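Local coordinates for putative sugar binding protein (Bacteroides vulgatus ATCC 8482, PDB 3KEZ) that probably binds sugars for uptake at the bacterial outer membrane, as a calcium-containing member of the SusD family, at residues L440-K445 with P451-N456; S80-L85 with L146-V151; A355-Y360 with K377-E382. One frame throughout, in Å; residues are numbered along the deposited sequence. Where two conformers were deposited one is given.

How the contacts relate
Contacts 1 and 2 form one patch, their centres about 10 Å apart, although contact 2 uses an early part of the chain and contact 1 a part near the end. Trp82 of contact 2 packs against contact 1: Ile442 CD1 sits 3.7 Å from Trp82 CZ3, and Pro443 CG lies 3.6 Å from Trp82 CB. A further touch, Met453 CE to Pro149 CG at 3.6 Å, ties residues 451-456 to 146-151. Contact 3 stands apart, its centre about 36 Å from that of contact 2 and 41 Å from that of contact 1, and contacts 2 and 3 are on opposite sides of the chain's centre. All three lie away from the calcium site of Asn261, Gln322, Glu325, Asp329 and Asn331.

Contact 1 (L440-K445 with P451-N456); sequences LPIPKK and PNMKQN
Gln455 lays its amide along the backbone of Ile442 and pairs with both its N-H and, weakly, its carbonyl. Its OE1 accepts from Ile442 N on a lone pair, in the carbonyl plane, at 2.7 Å, while NE2 gives a weak bond of 3.3 Å to Ile442 O. The bend at chi2 (55°) folds the amide back toward its own chain, where OE1 also accepts from Asn456 N at 2.8 Å. Asn456 ND2 adds a second clamp, reaching Leu440 O at 2.9 Å in the plane of its own amide. Beside these polar grips, Ile442 CG2 meets CG of the selenomethionine Met453 at 3.6 Å, and Ile442 CG1 lies 3.6 Å from Lys454 O. A leucine in place of Gln455 would probably leave the buried N-H of Ile442 without its acceptor. Further out, Arg163 binds both Lys454 O and Asn456 OD1, and Asn456 ND2 has another acceptor in Phe134 O. Residues 440-442 and 454-456 run antiparallel, Pro441 facing Asn456, and Pro443 is the N-cap of helix 444-449. Side-chain amides thus pair with the main chain where it doubles back around that helix, near the C-terminus of a SusD-family protein.

Contact 2 (S80-L85 with L146-V151); sequences SHWSYL and LGVPIV. With EDO (1,2-ethanediol), chain E.
Trp82 reaches Val148 and Pro149 because its CG stands anti to the backbone N (chi1 -173°), with the indole turned about perpendicular to that arm (chi2 -90°). The ring is thereby carried away from helix 80-96, so that a backbone separation of 9.6 Å between the CA atoms of Trp82 and Val148 is bridged by its six-membered half alone. Val148 answers with CG1, which lies beside its backbone N and 3.8 Å from Trp82 CZ3. The next ring atom, Trp82 CH2, meets Pro149 CD, also at 3.8 Å. Both carbons come in obliquely to the indole; the Val148 side chain runs past it in the opposite direction, whereas the proline lies across it at about a right angle. The contact is small, burying 97 Å² in all, and wholly apolar.

What fixes the indole lies around it. Phe134 packs edge-to-face with it, the ring of Tyr86 meets it with the planes at about 60°, and its NE1 has a weak hydrogen bond to Glu446. On the other side of the contact the loop is tied down through its backbone: Gly147 O accepts from Arg163 NE, and Pro149 O bonds to Tyr86 OH, so Tyr86 touches the indole and holds the loop as well. At Leu146, ahead of the touching residues, an ethanediol, probably from the crystallisation liquor, is gripped twice: its O1 accepts from Leu146 N at 3.0 Å, nearly straight (166°), and its O2 donates to Leu146 O at 2.7 Å.

The arrangement is a buried tryptophan reaching from a helix to a connecting loop, here joining helix 80-96 to the segment between helices 138-141 and 166-183 in the largely helical SusD fold.

Contact 3 (A355-Y360 with K377-E382); sequences AKAVKY and KTLTLE
Leu379 drops its CD1 methyl onto the peptide link between Ala357 and Val358, 3.7 Å from both Ala357 C and Val358 N. The same methyl also touches side chains on that helix: Ala357 CB and Val358 CG2 each lie 3.9 Å from Leu379 CD1. One branch therefore does nearly all the work, seated on the helix backbone and bordered by a small residue and a branched one. Leucine and valine side chains cross at about a right angle.

With chi1 at 164°, Val358 has CG2 anti to the carbonyl carbon and beside the backbone N, on the side of Leu379. On another side, CG2 of Val358 lies 3.8 Å from Lys377 O. Ala357 can offer only its CB, and its small size lets the segments come close: the CA atoms of Ala357 and Leu379 are 7.0 Å apart, the shortest such separation between the two segments.

No polar side chain within 355-360 and 377-382 joins them; that task falls to Asn354, at the start of helix 354-368. Its ND2 bonds to Lys377 O and its OD1 to Leu379 N, so one amide holds the loop backbone at two points flanking Thr378 and so probably positions Leu379. Just beyond, Thr380 is the N-cap of helix 381-392, its side chain capping a backbone N in the first turn.

Ala357 packs in addition on Ala348 and Val349 of helix 337-350. This is plain helix-loop packing: Leu379, ahead of helix 381-392, packs on helix 354-368, with Asn354 bonded to the loop backbone, in the helical part of a SusD-family protein related to TPR folds.

Contact 1 (L440-K445 with P451-N456)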
loop_
_atom_site.group_PDB
_atom_site.type_symbol
_atom_site.label_atom_id
_atom_site.label_comp_id
_atom_site.label_asym_id
_atom_site.label_seq_id
_atom_site.Cartn_x
_atom_site.Cartn_y
_atom_site.Cartn_z
ATOM N N LEU A 440 -1.451 -15.113 4.387
ATOM C CA LEU A 440 -2.007 -16.029 3.379
ATOM C C LEU A 440 -1.156 -17.307 3.395
ATOM O O LEU A 440 0.062 -17.266 3.662
ATOM C CB LEU A 440 -2.060 -15.419 1.951
ATOM C CG LEU A 440 -3.080 -14.309 1.622
ATOM C CD1 LEU A 440 -2.984 -13.839 0.164
ATOM C CD2 LEU A 440 -4.510 -14.733 1.914
ATOM N N PRO A 441 -1.801 -18.456 3.147
ATOM C CA PRO A 441 -0.986 -19.636 2.993
ATOM C C PRO A 441 -0.185 -19.574 1.691
ATOM O O PRO A 441 -0.573 -18.850 0.739
ATOM C CB PRO A 441 -2.013 -20.769 2.976
ATOM C CG PRO A 441 -3.277 -20.124 2.387
ATOM C CD PRO A 441 -3.215 -18.666 2.739
ATOM N N ILE A 442 0.920 -20.312 1.629
ATOM C CA ILE A 442 1.703 -20.401 0.382
ATOM C C ILE A 442 0.791 -21.055 -0.653
ATOM O O ILE A 442 0.097 -22.015 -0.322
ATOM C CB ILE A 442 3.029 -21.166 0.560
ATOM C CG1 ILE A 442 3.929 -20.507 1.611
ATOM C CG2 ILE A 442 3.799 -21.212 -0.763
ATOM C CD1 ILE A 442 4.318 -19.022 1.331
ATOM N N PRO A 443 0.717 -20.501 -1.892
ATOM C CA PRO A 443 -0.247 -21.102 -2.808
ATOM C C PRO A 443 0.101 -22.529 -3.192
ATOM O O PRO A 443 1.279 -22.854 -3.382
ATOM C CB PRO A 443 -0.184 -20.218 -4.052
ATOM C CG PRO A 443 0.570 -18.993 -3.656
ATOM C CD PRO A 443 1.114 -19.143 -2.308
ATOM N N LYS A 444 -0.924 -23.355 -3.331
ATOM C CA LYS A 444 -0.751 -24.785 -3.651
ATOM C C LYS A 444 0.136 -25.014 -4.861
ATOM O O LYS A 444 0.937 -25.965 -4.882
ATOM C CB LYS A 444 -2.113 -25.472 -3.870
ATOM C CG LYS A 444 -2.044 -27.011 -3.971
ATOM C CD LYS A 444 -3.429 -27.653 -3.881
ATOM C CE LYS A 444 -3.323 -29.178 -3.745
ATOM N NZ LYS A 444 -2.337 -29.728 -4.724
ATOM N N LYS A 445 -0.009 -24.157 -5.865
ATOM C CA LYS A 445 0.735 -24.356 -7.108
ATOM C C LYS A 445 2.225 -24.262 -6.828
ATOM O O LYS A 445 3.015 -25.040 -7.376
ATOM C CB LYS A 445 0.292 -23.376 -8.199
ATOM C CG LYS A 445 0.961 -22.021 -8.193
ATOM C CD LYS A 445 0.182 -20.967 -9.008
ATOM C CE LYS A 445 0.155 -21.264 -10.493
ATOM N NZ LYS A 445 -0.797 -20.358 -11.206
ATOM N N PRO A 451 9.687 -28.289 -4.035
ATOM C CA PRO A 451 9.791 -29.073 -2.829
ATOM C C PRO A 451 10.635 -28.409 -1.768
ATOM O O PRO A 451 10.735 -28.947 -0.689
ATOM C CB PRO A 451 10.469 -30.369 -3.294
ATOM C CG PRO A 451 10.827 -30.181 -4.728
ATOM C CD PRO A 451 10.585 -28.775 -5.090
ATOM N N ASN A 452 11.265 -27.269 -2.058
ATOM C CA ASN A 452 12.009 -26.547 -1.039
ATOM C C ASN A 452 11.178 -25.464 -0.373
ATOM O O ASN A 452 11.690 -24.705 0.448
ATOM C CB ASN A 452 13.276 -25.962 -1.633
ATOM C CG ASN A 452 14.171 -27.037 -2.236
ATOM O OD1 ASN A 452 14.494 -28.043 -1.583
ATOM N ND2 ASN A 452 14.588 -26.825 -3.470
HETATM N N MSE A 453 9.880 -25.435 -0.695
HETATM C CA MSE A 453 8.955 -24.426 -0.197
HETATM C C MSE A 453 8.240 -24.912 1.062
HETATM O O MSE A 453 7.595 -25.941 1.047
HETATM C CB MSE A 453 7.910 -24.130 -1.278
HETATM C CG MSE A 453 6.900 -23.065 -0.870
HETATM SE SE MSE A 453 7.706 -21.349 -0.459
HETATM C CE MSE A 453 8.937 -21.182 -1.878
ATOM N N LYS A 454 8.307 -24.135 2.127
ATOM C CA LYS A 454 7.674 -24.502 3.391
ATOM C C LYS A 454 6.393 -23.691 3.606
ATOM O O LYS A 454 6.368 -22.457 3.444
ATOM C CB LYS A 454 8.649 -24.323 4.547
ATOM C CG LYS A 454 8.039 -24.716 5.920
ATOM C CD LYS A 454 9.094 -24.895 7.019
ATOM C CE LYS A 454 8.428 -25.371 8.317
ATOM N NZ LYS A 454 7.799 -26.723 8.107
ATOM N N GLN A 455 5.325 -24.397 3.944
ATOM C CA GLN A 455 4.033 -23.768 4.189
ATOM C C GLN A 455 4.050 -22.952 5.448
ATOM O O GLN A 455 4.787 -23.269 6.399
ATOM C CB GLN A 455 2.965 -24.862 4.313
ATOM C CG GLN A 455 1.535 -24.378 4.461
ATOM C CD GLN A 455 1.078 -23.442 3.371
ATOM O OE1 GLN A 455 1.229 -22.221 3.481
ATOM N NE2 GLN A 455 0.571 -24.007 2.281
ATOM N N ASN A 456 3.205 -21.924 5.496
ATOM C CA ASN A 456 3.019 -21.182 6.721
ATOM C C ASN A 456 2.380 -22.050 7.810
ATOM O O ASN A 456 1.602 -22.968 7.517
ATOM C CB ASN A 456 2.223 -19.884 6.478
ATOM C CG ASN A 456 3.116 -18.753 5.901
ATOM O OD1 ASN A 456 4.271 -18.609 6.300
ATOM N ND2 ASN A 456 2.579 -17.959 4.960
#

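Contact 2 (S80-L85 with L146-V151)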
loop_
_atom_site.group_PDB
_atom_site.type_symbol
_atom_site.label_atom_id
_atom_site.label_comp_id
_atom_site.label_asym_id
_atom_site.label_seq_id
_atom_site.Cartn_x
_atom_site.Cartn_y
_atom_site.Cartn_z
ATOM N N SER A 80 -2.607 -15.209 -6.921
ATOM C CA SER A 80 -2.302 -13.996 -7.681
ATOM C C SER A 80 -1.268 -13.086 -7.014
ATOM O O SER A 80 -0.447 -12.513 -7.689
ATOM C CB SER A 80 -3.579 -13.180 -7.893
ATOM O OG SER A 80 -4.375 -13.164 -6.683
ATOM N N HIS A 81 -1.356 -12.940 -5.691
ATOM C CA HIS A 81 -0.434 -12.083 -4.973
ATOM C C HIS A 81 0.966 -12.591 -5.258
ATOM O O HIS A 81 1.832 -11.826 -5.626
ATOM C CB HIS A 81 -0.687 -12.100 -3.462
ATOM C CG HIS A 81 -2.130 -11.937 -3.074
ATOM N ND1 HIS A 81 -3.072 -12.949 -3.203
ATOM C CD2 HIS A 81 -2.778 -10.889 -2.516
ATOM C CE1 HIS A 81 -4.235 -12.515 -2.753
ATOM N NE2 HIS A 81 -4.083 -11.268 -2.328
ATOM N N TRP A 82 1.155 -13.891 -5.059
ATOM C CA TRP A 82 2.441 -14.543 -5.278
ATOM C C TRP A 82 2.968 -14.400 -6.729
ATOM O O TRP A 82 4.090 -13.869 -6.965
ATOM C CB TRP A 82 2.264 -16.015 -4.871
ATOM C CG TRP A 82 3.506 -16.824 -4.857
ATOM C CD1 TRP A 82 4.023 -17.536 -5.882
ATOM C CD2 TRP A 82 4.389 -17.019 -3.732
ATOM N NE1 TRP A 82 5.183 -18.173 -5.479
ATOM C CE2 TRP A 82 5.429 -17.862 -4.164
ATOM C CE3 TRP A 82 4.414 -16.527 -2.418
ATOM C CZ2 TRP A 82 6.484 -18.259 -3.308
ATOM C CZ3 TRP A 82 5.445 -16.937 -1.570
ATOM C CH2 TRP A 82 6.469 -17.790 -2.029
ATOM N N SER A 83 2.124 -14.833 -7.681
ATOM C CA SER A 83 2.493 -14.861 -9.101
ATOM C C SER A 83 2.746 -13.477 -9.674
ATOM O O SER A 83 3.736 -13.281 -10.352
ATOM C CB SER A 83 1.478 -15.648 -9.965
ATOM O OG SER A 83 0.123 -15.456 -9.579
ATOM N N TYR A 84 1.871 -12.511 -9.362
ATOM C CA TYR A 84 2.014 -11.175 -9.892
ATOM C C TYR A 84 3.263 -10.468 -9.337
ATOM O O TYR A 84 4.044 -9.888 -10.092
ATOM C CB TYR A 84 0.749 -10.339 -9.635
ATOM C CG TYR A 84 -0.283 -10.489 -10.721
ATOM C CD1 TYR A 84 -1.001 -11.657 -10.844
ATOM C CD2 TYR A 84 -0.519 -9.453 -11.657
ATOM C CE1 TYR A 84 -1.923 -11.830 -11.856
ATOM C CE2 TYR A 84 -1.447 -9.623 -12.700
ATOM C CZ TYR A 84 -2.162 -10.811 -12.768
ATOM O OH TYR A 84 -3.094 -11.036 -13.775
ATOM N N LEU A 85 3.478 -10.572 -8.027
ATOM C CA LEU A 85 4.653 -9.933 -7.432
ATOM C C LEU A 85 5.972 -10.560 -7.932
ATOM O O LEU A 85 6.939 -9.836 -8.211
ATOM C CB LEU A 85 4.527 -9.889 -5.902
ATOM C CG LEU A 85 3.426 -8.910 -5.489
ATOM C CD1 LEU A 85 3.002 -9.077 -4.068
ATOM C CD2 LEU A 85 3.788 -7.438 -5.816
ATOM N N LEU A 146 9.955 -16.927 8.727
ATOM C CA LEU A 146 10.122 -17.076 7.290
ATOM C C LEU A 146 9.396 -15.941 6.538
ATOM O O LEU A 146 8.223 -15.665 6.809
ATOM C CB LEU A 146 9.554 -18.415 6.863
ATOM C CG LEU A 146 10.274 -19.658 7.376
ATOM C CD1 LEU A 146 9.508 -20.887 6.923
ATOM C CD2 LEU A 146 11.698 -19.728 6.853
ATOM N N GLY A 147 10.127 -15.270 5.650
ATOM C CA GLY A 147 9.549 -14.392 4.658
ATOM C C GLY A 147 9.225 -15.201 3.402
ATOM O O GLY A 147 8.461 -16.180 3.468
ATOM N N VAL A 148 9.828 -14.800 2.286
ATOM C CA VAL A 148 9.666 -15.478 0.990
ATOM C C VAL A 148 11.042 -15.626 0.337
ATOM O O VAL A 148 12.017 -15.062 0.825
ATOM C CB VAL A 148 8.742 -14.688 0.076
ATOM C CG1 VAL A 148 7.344 -14.540 0.716
ATOM C CG2 VAL A 148 9.371 -13.307 -0.227
ATOM N N PRO A 149 11.139 -16.373 -0.779
ATOM C CA PRO A 149 12.406 -16.394 -1.480
ATOM C C PRO A 149 12.809 -15.068 -2.086
ATOM O O PRO A 149 12.024 -14.436 -2.783
ATOM C CB PRO A 149 12.167 -17.409 -2.621
ATOM C CG PRO A 149 11.095 -18.311 -2.091
ATOM C CD PRO A 149 10.198 -17.369 -1.327
ATOM N N ILE A 150 14.057 -14.696 -1.852
ATOM C CA ILE A 150 14.685 -13.529 -2.465
ATOM C C ILE A 150 15.205 -14.043 -3.809
ATOM O O ILE A 150 16.092 -14.898 -3.852
ATOM C CB ILE A 150 15.846 -13.028 -1.589
ATOM C CG1 ILE A 150 15.288 -12.497 -0.240
ATOM C CG2 ILE A 150 16.684 -11.949 -2.332
ATOM C CD1 ILE A 150 16.349 -12.390 0.889
ATOM N N VAL A 151 14.652 -13.505 -4.878
ATOM C CA VAL A 151 14.996 -13.869 -6.238
ATOM C C VAL A 151 15.552 -12.637 -6.904
ATOM O O VAL A 151 14.843 -11.657 -7.092
ATOM C CB VAL A 151 13.737 -14.337 -6.985
ATOM C CG1 VAL A 151 14.073 -14.651 -8.450
ATOM C CG2 VAL A 151 13.119 -15.548 -6.271
HETATM C C1 EDO E . 6.273 -18.407 9.581
HETATM O O1 EDO E . 7.670 -18.595 9.855
HETATM C C2 EDO E . 5.974 -17.263 8.601
HETATM O O2 EDO E . 6.589 -15.991 8.898
#

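Contact 3 (A355-Y360 with K377-E382)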
loop_
_atom_site.group_PDB
_atom_site.type_symbol
_atom_site.label_atom_id
_atom_site.label_comp_id
_atom_site.label_asym_id
_atom_site.label_seq_id
_atom_site.Cartn_x
_atom_site.Cartn_y
_atom_site.Cartn_z
ATOM N N ALA A 355 7.573 17.654 19.860
ATOM C CA ALA A 355 7.420 18.893 19.076
ATOM C C ALA A 355 7.222 18.606 17.609
ATOM O O ALA A 355 6.343 19.177 16.955
ATOM C CB ALA A 355 8.622 19.837 19.281
ATOM N N LYS A 356 8.052 17.704 17.120
ATOM C CA LYS A 356 8.053 17.287 15.735
ATOM C C LYS A 356 6.838 16.432 15.432
ATOM O O LYS A 356 6.242 16.591 14.384
ATOM C CB LYS A 356 9.339 16.504 15.416
ATOM C CG LYS A 356 9.672 16.475 13.942
ATOM C CD LYS A 356 11.029 15.784 13.623
ATOM C CE LYS A 356 12.200 16.711 13.803
ATOM N NZ LYS A 356 13.412 16.223 13.041
ATOM N N ALA A 357 6.452 15.544 16.357
ATOM C CA ALA A 357 5.245 14.750 16.161
ATOM C C ALA A 357 4.021 15.640 16.029
ATOM O O ALA A 357 3.213 15.425 15.120
ATOM C CB ALA A 357 5.046 13.764 17.280
ATOM N N VAL A 358 3.880 16.603 16.935
ATOM C CA VAL A 358 2.796 17.574 16.880
ATOM C C VAL A 358 2.825 18.365 15.552
ATOM O O VAL A 358 1.777 18.518 14.933
ATOM C CB VAL A 358 2.820 18.520 18.075
ATOM C CG1 VAL A 358 1.947 19.789 17.852
ATOM C CG2 VAL A 358 2.398 17.775 19.345
ATOM N N LYS A 359 4.008 18.803 15.106
ATOM C CA LYS A 359 4.137 19.540 13.841
ATOM C C LYS A 359 3.530 18.738 12.689
ATOM O O LYS A 359 2.615 19.197 11.984
ATOM C CB LYS A 359 5.605 19.844 13.562
ATOM C CG LYS A 359 5.846 20.727 12.301
ATOM C CD LYS A 359 7.324 20.686 11.867
ATOM C CE LYS A 359 7.493 20.732 10.313
ATOM N NZ LYS A 359 8.951 20.830 9.901
ATOM N N TYR A 360 3.995 17.506 12.519
ATOM C CA TYR A 360 3.564 16.713 11.361
ATOM C C TYR A 360 2.126 16.240 11.506
ATOM O O TYR A 360 1.327 16.301 10.551
ATOM C CB TYR A 360 4.538 15.566 11.101
ATOM C CG TYR A 360 5.870 16.067 10.575
ATOM C CD1 TYR A 360 5.959 16.582 9.275
ATOM C CD2 TYR A 360 7.038 16.010 11.329
ATOM C CE1 TYR A 360 7.142 17.020 8.759
ATOM C CE2 TYR A 360 8.261 16.482 10.796
ATOM C CZ TYR A 360 8.286 16.986 9.514
ATOM O OH TYR A 360 9.444 17.438 8.914
ATOM N N LYS A 377 -0.435 18.580 23.306
ATOM C CA LYS A 377 -0.642 17.176 23.668
ATOM C C LYS A 377 0.713 16.490 23.682
ATOM O O LYS A 377 1.617 16.857 22.923
ATOM C CB LYS A 377 -1.522 16.449 22.646
ATOM C CG LYS A 377 -2.865 17.139 22.349
ATOM C CD LYS A 377 -3.838 16.944 23.443
ATOM C CE LYS A 377 -5.237 17.489 23.104
ATOM N NZ LYS A 377 -5.964 17.579 24.367
ATOM N N THR A 378 0.851 15.507 24.562
ATOM C CA THR A 378 1.965 14.579 24.493
ATOM C C THR A 378 1.439 13.418 23.699
ATOM O O THR A 378 0.587 12.653 24.189
ATOM C CB THR A 378 2.442 14.144 25.863
ATOM O OG1 THR A 378 2.942 15.305 26.565
ATOM C CG2 THR A 378 3.547 13.080 25.712
ATOM N N LEU A 379 1.840 13.368 22.432
ATOM C CA LEU A 379 1.288 12.401 21.499
ATOM C C LEU A 379 1.833 10.992 21.752
ATOM O O LEU A 379 3.016 10.815 22.055
ATOM C CB LEU A 379 1.519 12.827 20.044
ATOM C CG LEU A 379 0.750 14.057 19.520
ATOM C CD1 LEU A 379 1.243 14.313 18.116
ATOM C CD2 LEU A 379 -0.726 13.839 19.527
ATOM N N THR A 380 0.928 10.013 21.638
ATOM C CA THR A 380 1.230 8.580 21.772
ATOM C C THR A 380 1.210 7.881 20.383
ATOM O O THR A 380 0.676 8.405 19.397
ATOM C CB THR A 380 0.189 7.914 22.686
ATOM O OG1 THR A 380 -1.048 7.866 21.975
ATOM C CG2 THR A 380 0.016 8.719 24.002
ATOM N N LEU A 381 1.790 6.694 20.288
ATOM C CA LEU A 381 1.647 5.924 19.075
ATOM C C LEU A 381 0.173 5.733 18.722
ATOM O O LEU A 381 -0.230 5.873 17.571
ATOM C CB LEU A 381 2.346 4.565 19.203
ATOM C CG LEU A 381 2.182 3.606 18.036
ATOM C CD1 LEU A 381 2.767 4.211 16.752
ATOM C CD2 LEU A 381 2.795 2.240 18.370
ATOM N N GLU A 382 -0.636 5.415 19.711
ATOM C CA GLU A 382 -2.048 5.175 19.450
ATOM C C GLU A 382 -2.745 6.413 18.860
ATOM O O GLU A 382 -3.608 6.275 18.015
ATOM C CB GLU A 382 -2.767 4.740 20.719
ATOM C CG GLU A 382 -4.253 4.581 20.512
ATOM C CD GLU A 382 -4.942 3.708 21.545
ATOM O OE1 GLU A 382 -4.341 3.336 22.572
ATOM O OE2 GLU A 382 -6.117 3.389 21.318
#